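Local coordinates for putative hydrolase (Bacteroides ovatus, PDB 4HBS), which is of unknown function but is probably a hydrolase, with a five-bladed beta-propeller fold whose clan suggests, without proving, a carbohydrate substrate, at residues Leu43-Trp55 with Met100-Trp113. Numbering follows the deposited sequence.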
ATOM      1  N   LEU A  43       2.300   4.705  17.827  1.00 45.86           N
ATOM      2  CA  LEU A  43       3.586   5.384  17.994  1.00 44.86           C
ATOM      3  C   LEU A  43       4.743   4.402  17.891  1.00 51.02           C
ATOM      4  O   LEU A  43       5.847   4.826  17.543  1.00 51.64           O
ATOM      5  CB  LEU A  43       3.659   6.158  19.305  1.00 45.14           C
ATOM      6  CG  LEU A  43       2.498   7.127  19.620  1.00 48.26           C
ATOM      7  CD1 LEU A  43       2.788   7.893  20.881  1.00 49.27           C
ATOM      8  CD2 LEU A  43       2.230   8.093  18.473  1.00 45.65           C
ATOM      9  N   LYS A  44       4.498   3.089  18.163  1.00 47.28           N
ATOM     10  CA  LYS A  44       5.525   2.035  18.042  1.00 46.92           C
ATOM     11  C   LYS A  44       5.951   1.900  16.590  1.00 50.21           C
ATOM     12  O   LYS A  44       7.147   1.831  16.306  1.00 51.28           O
ATOM     13  CB  LYS A  44       4.969   0.685  18.546  1.00 49.37           C
ATOM     14  CG  LYS A  44       5.987  -0.415  18.770  1.00 45.53           C
ATOM     15  CD  LYS A  44       5.286  -1.709  19.207  1.00 43.74           C
ATOM     16  CE  LYS A  44       5.845  -2.298  20.474  1.00 59.88           C
ATOM     17  NZ  LYS A  44       7.089  -3.089  20.246  1.00 73.08           N
ATOM     18  N   TYR A  45       4.958   1.856  15.661  1.00 44.06           N
ATOM     19  CA  TYR A  45       5.231   1.718  14.228  1.00 41.02           C
ATOM     20  C   TYR A  45       5.724   3.025  13.670  1.00 44.67           C
ATOM     21  O   TYR A  45       6.687   3.009  12.932  1.00 45.37           O
ATOM     22  CB  TYR A  45       4.030   1.167  13.452  1.00 40.02           C
ATOM     23  CG  TYR A  45       4.060  -0.341  13.448  1.00 41.20           C
ATOM     24  CD1 TYR A  45       3.839  -1.061  14.616  1.00 43.21           C
ATOM     25  CD2 TYR A  45       4.495  -1.043  12.331  1.00 42.03           C
ATOM     26  CE1 TYR A  45       3.982  -2.445  14.654  1.00 43.78           C
ATOM     27  CE2 TYR A  45       4.668  -2.425  12.362  1.00 44.11           C
ATOM     28  CZ  TYR A  45       4.436  -3.124  13.535  1.00 50.20           C
ATOM     29  OH  TYR A  45       4.641  -4.490  13.552  1.00 47.61           O
ATOM     30  N   ASN A  46       5.162   4.166  14.080  1.00 40.66           N
ATOM     31  CA  ASN A  46       5.689   5.463  13.640  1.00 39.61           C
ATOM     32  C   ASN A  46       7.189   5.564  13.991  1.00 45.14           C
ATOM     33  O   ASN A  46       7.953   6.085  13.187  1.00 44.69           O
ATOM     34  CB  ASN A  46       4.912   6.627  14.271  1.00 36.98           C
ATOM     35  CG  ASN A  46       3.519   6.788  13.723  1.00 54.55           C
ATOM     36  OD1 ASN A  46       3.060   5.999  12.900  1.00 53.33           O
ATOM     37  ND2 ASN A  46       2.802   7.812  14.162  1.00 42.51           N
ATOM     38  N   ALA A  47       7.615   4.994  15.154  1.00 42.67           N
ATOM     39  CA  ALA A  47       9.022   4.992  15.581  1.00 42.51           C
ATOM     40  C   ALA A  47       9.834   4.030  14.749  1.00 46.76           C
ATOM     41  O   ALA A  47      10.960   4.370  14.375  1.00 47.59           O
ATOM     42  CB  ALA A  47       9.139   4.627  17.049  1.00 44.09           C
ATOM     43  N   LEU A  48       9.278   2.844  14.426  1.00 42.45           N
ATOM     44  CA  LEU A  48       9.985   1.874  13.586  1.00 42.45           C
ATOM     45  C   LEU A  48      10.387   2.480  12.240  1.00 47.56           C
ATOM     46  O   LEU A  48      11.501   2.233  11.785  1.00 49.83           O
ATOM     47  CB  LEU A  48       9.142   0.614  13.335  1.00 42.25           C
ATOM     48  CG  LEU A  48       9.149  -0.432  14.423  1.00 47.54           C
ATOM     49  CD1 LEU A  48       8.098  -1.495  14.133  1.00 47.28           C
ATOM     50  CD2 LEU A  48      10.547  -1.070  14.584  1.00 50.01           C
ATOM     51  N   PHE A  49       9.513   3.302  11.634  1.00 41.58           N
ATOM     52  CA  PHE A  49       9.782   3.941  10.352  1.00 39.67           C
ATOM     53  C   PHE A  49      10.302   5.399  10.517  1.00 43.40           C
ATOM     54  O   PHE A  49      10.197   6.196   9.587  1.00 42.22           O
ATOM     55  CB  PHE A  49       8.542   3.858   9.468  1.00 40.44           C
ATOM     56  CG  PHE A  49       8.238   2.416   9.106  1.00 41.66           C
ATOM     57  CD1 PHE A  49       7.555   1.586   9.993  1.00 44.03           C
ATOM     58  CD2 PHE A  49       8.665   1.881   7.901  1.00 42.91           C
ATOM     59  CE1 PHE A  49       7.290   0.255   9.669  1.00 44.91           C
ATOM     60  CE2 PHE A  49       8.410   0.546   7.586  1.00 45.99           C
ATOM     61  CZ  PHE A  49       7.714  -0.258   8.471  1.00 44.17           C
ATOM     62  N   THR A  50      10.917   5.717  11.687  1.00 41.30           N
ATOM     63  CA  THR A  50      11.648   6.959  11.952  1.00 41.34           C
ATOM     64  C   THR A  50      13.068   6.480  12.030  1.00 47.67           C
ATOM     65  O   THR A  50      13.526   6.129  13.120  1.00 49.89           O
ATOM     66  CB  THR A  50      11.176   7.665  13.218  1.00 44.27           C
ATOM     67  OG1 THR A  50       9.781   7.821  13.173  1.00 49.45           O
ATOM     68  CG2 THR A  50      11.773   9.020  13.369  1.00 39.87           C
ATOM     69  N   ARG A  51      13.728   6.326  10.859  1.00 42.70           N
ATOM     70  CA  ARG A  51      15.078   5.756  10.762  1.00 42.72           C
ATOM     71  C   ARG A  51      16.097   6.797  10.318  1.00 47.57           C
ATOM     72  O   ARG A  51      15.719   7.821   9.752  1.00 46.28           O
ATOM     73  CB  ARG A  51      15.066   4.581   9.779  1.00 39.53           C
ATOM     74  CG  ARG A  51      13.914   3.596  10.028  1.00 40.88           C
ATOM     75  CD  ARG A  51      13.977   2.294   9.244  1.00 45.66           C
ATOM     76  NE  ARG A  51      15.122   1.472   9.635  1.00 44.69           N
ATOM     77  CZ  ARG A  51      16.326   1.487   9.065  1.00 50.27           C
ATOM     78  NH1 ARG A  51      16.571   2.280   8.031  1.00 34.30           N
ATOM     79  NH2 ARG A  51      17.293   0.712   9.529  1.00 43.55           N
ATOM     80  N   SER A  52      17.388   6.540  10.597  1.00 45.80           N
ATOM     81  CA  SER A  52      18.483   7.454  10.277  1.00 46.33           C
ATOM     82  C   SER A  52      19.458   6.956   9.213  1.00 50.26           C
ATOM     83  O   SER A  52      20.123   7.791   8.596  1.00 51.16           O
ATOM     84  CB  SER A  52      19.273   7.755  11.539  1.00 52.79           C
ATOM     85  OG  SER A  52      18.429   8.454  12.440  1.00 69.62           O
ATOM     86  N   LEU A  53      19.612   5.627   9.043  1.00 45.07           N
ATOM     87  CA  LEU A  53      20.541   5.048   8.074  1.00 44.15           C
ATOM     88  C   LEU A  53      19.806   4.052   7.220  1.00 49.27           C
ATOM     89  O   LEU A  53      19.141   3.173   7.768  1.00 49.86           O
ATOM     90  CB  LEU A  53      21.715   4.342   8.811  1.00 44.72           C
ATOM     91  CG  LEU A  53      23.133   4.869   8.580  1.00 48.19           C
ATOM     92  CD1 LEU A  53      24.151   3.844   9.020  1.00 48.33           C
ATOM     93  CD2 LEU A  53      23.368   5.273   7.122  1.00 48.51           C
ATOM     94  N   GLY A  54      19.951   4.153   5.908  1.00 45.86           N
ATOM     95  CA  GLY A  54      19.254   3.260   4.987  1.00 45.44           C
ATOM     96  C   GLY A  54      17.874   3.803   4.706  1.00 47.34           C
ATOM     97  O   GLY A  54      17.731   5.023   4.581  1.00 47.08           O
ATOM     98  N   TRP A  55      16.835   2.930   4.624  1.00 42.19           N
ATOM     99  CA  TRP A  55      15.472   3.428   4.351  1.00 40.32           C
ATOM    100  C   TRP A  55      15.136   4.465   5.395  1.00 44.67           C
ATOM    101  O   TRP A  55      15.232   4.158   6.578  1.00 45.94           O
ATOM    102  CB  TRP A  55      14.422   2.301   4.369  1.00 38.29           C
ATOM    103  CG  TRP A  55      13.061   2.761   3.944  1.00 37.90           C
ATOM    104  CD1 TRP A  55      12.498   2.630   2.712  1.00 40.17           C
ATOM    105  CD2 TRP A  55      12.100   3.450   4.751  1.00 37.33           C
ATOM    106  NE1 TRP A  55      11.259   3.218   2.690  1.00 38.92           N
ATOM    107  CE2 TRP A  55      10.987   3.727   3.931  1.00 40.18           C
ATOM    108  CE3 TRP A  55      12.107   3.949   6.065  1.00 38.84           C
ATOM    109  CZ2 TRP A  55       9.885   4.443   4.395  1.00 38.58           C
ATOM    110  CZ3 TRP A  55      11.023   4.671   6.507  1.00 39.51           C
ATOM    111  CH2 TRP A  55       9.921   4.888   5.688  1.00 39.28           C
HETATM  112  N   MSE A 100      11.458  -5.167   1.811  1.00 39.01           N
HETATM  113  CA  MSE A 100      11.961  -5.454   3.154  1.00 38.41           C
HETATM  114  C   MSE A 100      11.179  -6.634   3.747  1.00 44.46           C
HETATM  115  O   MSE A 100      10.059  -6.901   3.310  1.00 43.55           O
HETATM  116  CB  MSE A 100      11.797  -4.174   4.015  1.00 38.52           C
HETATM  117  CG  MSE A 100      12.184  -4.311   5.489  1.00 43.15           C
HETATM  118 SE   MSE A 100      10.699  -4.700   6.604  0.75 47.69          SE
HETATM  119  CE  MSE A 100       9.993  -3.051   6.681  1.00 42.87           C
ATOM    120  N   VAL A 101      11.790  -7.359   4.699  1.00 43.99           N
ATOM    121  CA  VAL A 101      11.152  -8.470   5.422  1.00 45.13           C
ATOM    122  C   VAL A 101      11.183  -8.140   6.898  1.00 49.92           C
ATOM    123  O   VAL A 101      12.263  -7.914   7.433  1.00 50.15           O
ATOM    124  CB  VAL A 101      11.812  -9.863   5.183  1.00 49.95           C
ATOM    125  CG1 VAL A 101      11.063 -10.937   5.965  1.00 50.58           C
ATOM    126  CG2 VAL A 101      11.863 -10.223   3.702  1.00 49.53           C
ATOM    127  N   GLN A 102      10.018  -8.118   7.555  1.00 46.42           N
ATOM    128  CA  GLN A 102       9.923  -7.887   8.992  1.00 46.71           C
ATOM    129  C   GLN A 102       9.825  -9.222   9.666  1.00 53.91           C
ATOM    130  O   GLN A 102       8.910  -9.975   9.341  1.00 54.86           O
ATOM    131  CB  GLN A 102       8.697  -7.050   9.329  1.00 46.86           C
ATOM    132  CG  GLN A 102       8.460  -6.835  10.827  1.00 53.78           C
ATOM    133  CD  GLN A 102       7.144  -6.187  11.124  1.00 65.01           C
ATOM    134  OE1 GLN A 102       6.328  -5.944  10.245  1.00 61.23           O
ATOM    135  NE2 GLN A 102       6.884  -5.944  12.385  1.00 59.85           N
ATOM    136  N   THR A 103      10.725  -9.520  10.624  1.00 51.38           N
ATOM    137  CA  THR A 103      10.698 -10.772  11.382  1.00 52.41           C
ATOM    138  C   THR A 103      10.024 -10.529  12.731  1.00 58.09           C
ATOM    139  O   THR A 103       9.978  -9.386  13.180  1.00 56.49           O
ATOM    140  CB  THR A 103      12.127 -11.288  11.584  1.00 55.27           C
ATOM    141  OG1 THR A 103      12.900 -10.264  12.227  1.00 55.52           O
ATOM    142  CG2 THR A 103      12.779 -11.705  10.287  1.00 50.34           C
ATOM    143  N   PRO A 104       9.552 -11.576  13.448  1.00 57.30           N
ATOM    144  CA  PRO A 104       8.952 -11.336  14.780  1.00 57.80           C
ATOM    145  C   PRO A 104       9.916 -10.633  15.751  1.00 62.79           C
ATOM    146  O   PRO A 104      11.092 -11.008  15.799  1.00 64.06           O
ATOM    147  CB  PRO A 104       8.610 -12.749  15.263  1.00 60.84           C
ATOM    148  CG  PRO A 104       8.459 -13.543  14.020  1.00 64.54           C
ATOM    149  CD  PRO A 104       9.489 -13.007  13.088  1.00 59.28           C
ATOM    150  N   GLY A 105       9.425  -9.610  16.474  1.00 58.28           N
ATOM    151  CA  GLY A 105      10.228  -8.868  17.451  1.00 58.39           C
ATOM    152  C   GLY A 105       9.831  -7.415  17.635  1.00 61.12           C
ATOM    153  O   GLY A 105       9.825  -6.913  18.761  1.00 61.85           O
ATOM    154  N   GLU A 106       9.533  -6.721  16.517  1.00 55.22           N
ATOM    155  CA  GLU A 106       9.117  -5.310  16.461  1.00 53.05           C
ATOM    156  C   GLU A 106      10.194  -4.306  16.993  1.00 57.50           C
ATOM    157  O   GLU A 106       9.856  -3.231  17.515  1.00 57.24           O
ATOM    158  CB  GLU A 106       7.766  -5.099  17.150  1.00 53.77           C
ATOM    159  CG  GLU A 106       6.630  -5.737  16.387  1.00 56.04           C
ATOM    160  CD  GLU A 106       5.274  -5.466  16.996  1.00 73.56           C
ATOM    161  OE1 GLU A 106       5.191  -5.304  18.237  1.00 67.44           O
ATOM    162  OE2 GLU A 106       4.284  -5.442  16.228  1.00 65.23           O
ATOM    163  N   LYS A 107      11.479  -4.630  16.765  1.00 54.04           N
ATOM    164  CA  LYS A 107      12.625  -3.758  17.037  1.00 53.66           C
ATOM    165  C   LYS A 107      13.220  -3.410  15.634  1.00 55.92           C
ATOM    166  O   LYS A 107      12.858  -4.075  14.666  1.00 54.87           O
ATOM    167  CB  LYS A 107      13.642  -4.455  17.977  1.00 57.66           C
ATOM    168  CG  LYS A 107      13.067  -4.994  19.310  1.00 66.16           C
ATOM    169  CD  LYS A 107      12.467  -3.907  20.243  1.00 76.45           C
ATOM    170  CE  LYS A 107      11.034  -4.197  20.691  1.00 88.97           C
ATOM    171  NZ  LYS A 107      10.369  -3.008  21.310  1.00 92.30           N
ATOM    172  N   ASP A 108      14.082  -2.379  15.494  1.00 51.70           N
ATOM    173  CA  ASP A 108      14.624  -2.035  14.165  1.00 50.28           C
ATOM    174  C   ASP A 108      15.421  -3.172  13.568  1.00 55.99           C
ATOM    175  O   ASP A 108      15.402  -3.358  12.351  1.00 55.64           O
ATOM    176  CB  ASP A 108      15.494  -0.781  14.184  1.00 52.18           C
ATOM    177  CG  ASP A 108      15.622  -0.174  12.787  1.00 65.39           C
ATOM    178  OD1 ASP A 108      14.676   0.567  12.360  1.00 63.59           O
ATOM    179  OD2 ASP A 108      16.612  -0.506  12.081  1.00 72.04           O
ATOM    180  N   GLU A 109      16.125  -3.934  14.422  1.00 54.47           N
ATOM    181  CA  GLU A 109      16.880  -5.123  14.013  1.00 55.23           C
ATOM    182  C   GLU A 109      16.005  -6.113  13.225  1.00 58.95           C
ATOM    183  O   GLU A 109      16.548  -6.899  12.451  1.00 60.03           O
ATOM    184  CB  GLU A 109      17.520  -5.840  15.236  1.00 58.64           C
ATOM    185  CG  GLU A 109      16.566  -6.204  16.371  1.00 72.42           C
ATOM    186  CD  GLU A 109      17.169  -6.865  17.601  1.00102.88           C
ATOM    187  OE1 GLU A 109      18.410  -7.037  17.656  1.00106.26           O
ATOM    188  OE2 GLU A 109      16.392  -7.195  18.527  1.00 98.06           O
ATOM    189  N   ASN A 110      14.665  -6.086  13.428  1.00 53.82           N
ATOM    190  CA  ASN A 110      13.741  -6.987  12.755  1.00 52.95           C
ATOM    191  C   ASN A 110      13.334  -6.508  11.358  1.00 55.73           C
ATOM    192  O   ASN A 110      12.816  -7.313  10.598  1.00 56.23           O
ATOM    193  CB  ASN A 110      12.511  -7.216  13.606  1.00 51.84           C
ATOM    194  CG  ASN A 110      12.845  -7.863  14.932  1.00 63.27           C
ATOM    195  OD1 ASN A 110      12.924  -7.202  15.976  1.00 52.74           O
ATOM    196  ND2 ASN A 110      13.107  -9.161  14.910  1.00 51.47           N
ATOM    197  N   LEU A 111      13.564  -5.235  11.006  1.00 50.32           N
ATOM    198  CA  LEU A 111      13.273  -4.735   9.663  1.00 48.06           C
ATOM    199  C   LEU A 111      14.460  -5.100   8.772  1.00 51.62           C
ATOM    200  O   LEU A 111      15.468  -4.396   8.797  1.00 52.68           O
ATOM    201  CB  LEU A 111      13.046  -3.205   9.688  1.00 46.85           C
ATOM    202  CG  LEU A 111      11.968  -2.672  10.644  1.00 51.16           C
ATOM    203  CD1 LEU A 111      11.709  -1.195  10.387  1.00 49.86           C
ATOM    204  CD2 LEU A 111      10.665  -3.453  10.522  1.00 53.43           C
ATOM    205  N   VAL A 112      14.377  -6.226   8.039  1.00 46.70           N
ATOM    206  CA  VAL A 112      15.479  -6.704   7.184  1.00 46.75           C
ATOM    207  C   VAL A 112      15.346  -6.107   5.773  1.00 49.94           C
ATOM    208  O   VAL A 112      14.688  -6.693   4.912  1.00 49.14           O
ATOM    209  CB  VAL A 112      15.542  -8.253   7.152  1.00 51.39           C
ATOM    210  CG1 VAL A 112      16.760  -8.734   6.371  1.00 51.63           C
ATOM    211  CG2 VAL A 112      15.558  -8.819   8.576  1.00 52.58           C
ATOM    212  N   TRP A 113      16.013  -4.962   5.535  1.00 46.43           N
ATOM    213  CA  TRP A 113      15.967  -4.260   4.242  1.00 45.54           C
ATOM    214  C   TRP A 113      16.736  -5.064   3.205  1.00 51.80           C
ATOM    215  O   TRP A 113      17.969  -5.162   3.303  1.00 53.67           O
ATOM    216  CB  TRP A 113      16.552  -2.830   4.367  1.00 43.83           C
ATOM    217  CG  TRP A 113      15.866  -2.021   5.419  1.00 44.52           C
ATOM    218  CD1 TRP A 113      16.216  -1.930   6.738  1.00 48.26           C
ATOM    219  CD2 TRP A 113      14.579  -1.404   5.301  1.00 43.22           C
ATOM    220  NE1 TRP A 113      15.245  -1.254   7.440  1.00 47.59           N
ATOM    221  CE2 TRP A 113      14.215  -0.939   6.586  1.00 47.97           C
ATOM    222  CE3 TRP A 113      13.698  -1.198   4.232  1.00 43.11           C
ATOM    223  CZ2 TRP A 113      13.005  -0.265   6.824  1.00 46.22           C
ATOM    224  CZ3 TRP A 113      12.494  -0.563   4.471  1.00 44.06           C
ATOM    225  CH2 TRP A 113      12.162  -0.087   5.750  1.00 44.95           C
TER
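The hydroxyl of Tyr45 is gripped twice: Gln102 NE2 donates to Tyr45 OH (2.9 Å, N-H...O angle 162°), and Tyr45 OH donates to Glu106 OE2 at 2.9 Å. A phenol suits this place because it can accept and donate at once. The contact lays helix 43-48 and the loop after it against the last two strands, 98-102 and 111-113, and the turn joining them, of one four-stranded blade in this five-bladed beta-propeller. The ammonium of Lys44 is held chiefly by Glu21; its salt bridge from NZ to Glu106 OE1 is a long one, 3.5 Å. The chain of Arg51, bent at chi3 (66°), presents its guanidinium side-on to Asp108, NE meeting OD1 and NH2 meeting OD2, the planes nearly coplanar. Arg51 NH1 turns back to the carbonyl oxygens of Leu53 and Trp55; arginine has N-H groups enough for carboxylate and carbonyls together. Trp113 NE1 lies over one guanidinium face. A leucine at Arg51 would probably leave the Asp108 carboxylate without its mate and those two carbonyls without this donor. The flat indole of Trp113 offers two faces: Met100 CG covers one, and Trp55 CB sits on the opposite, 3.4 Å from the six-membered ring's centroid, a CH-pi contact.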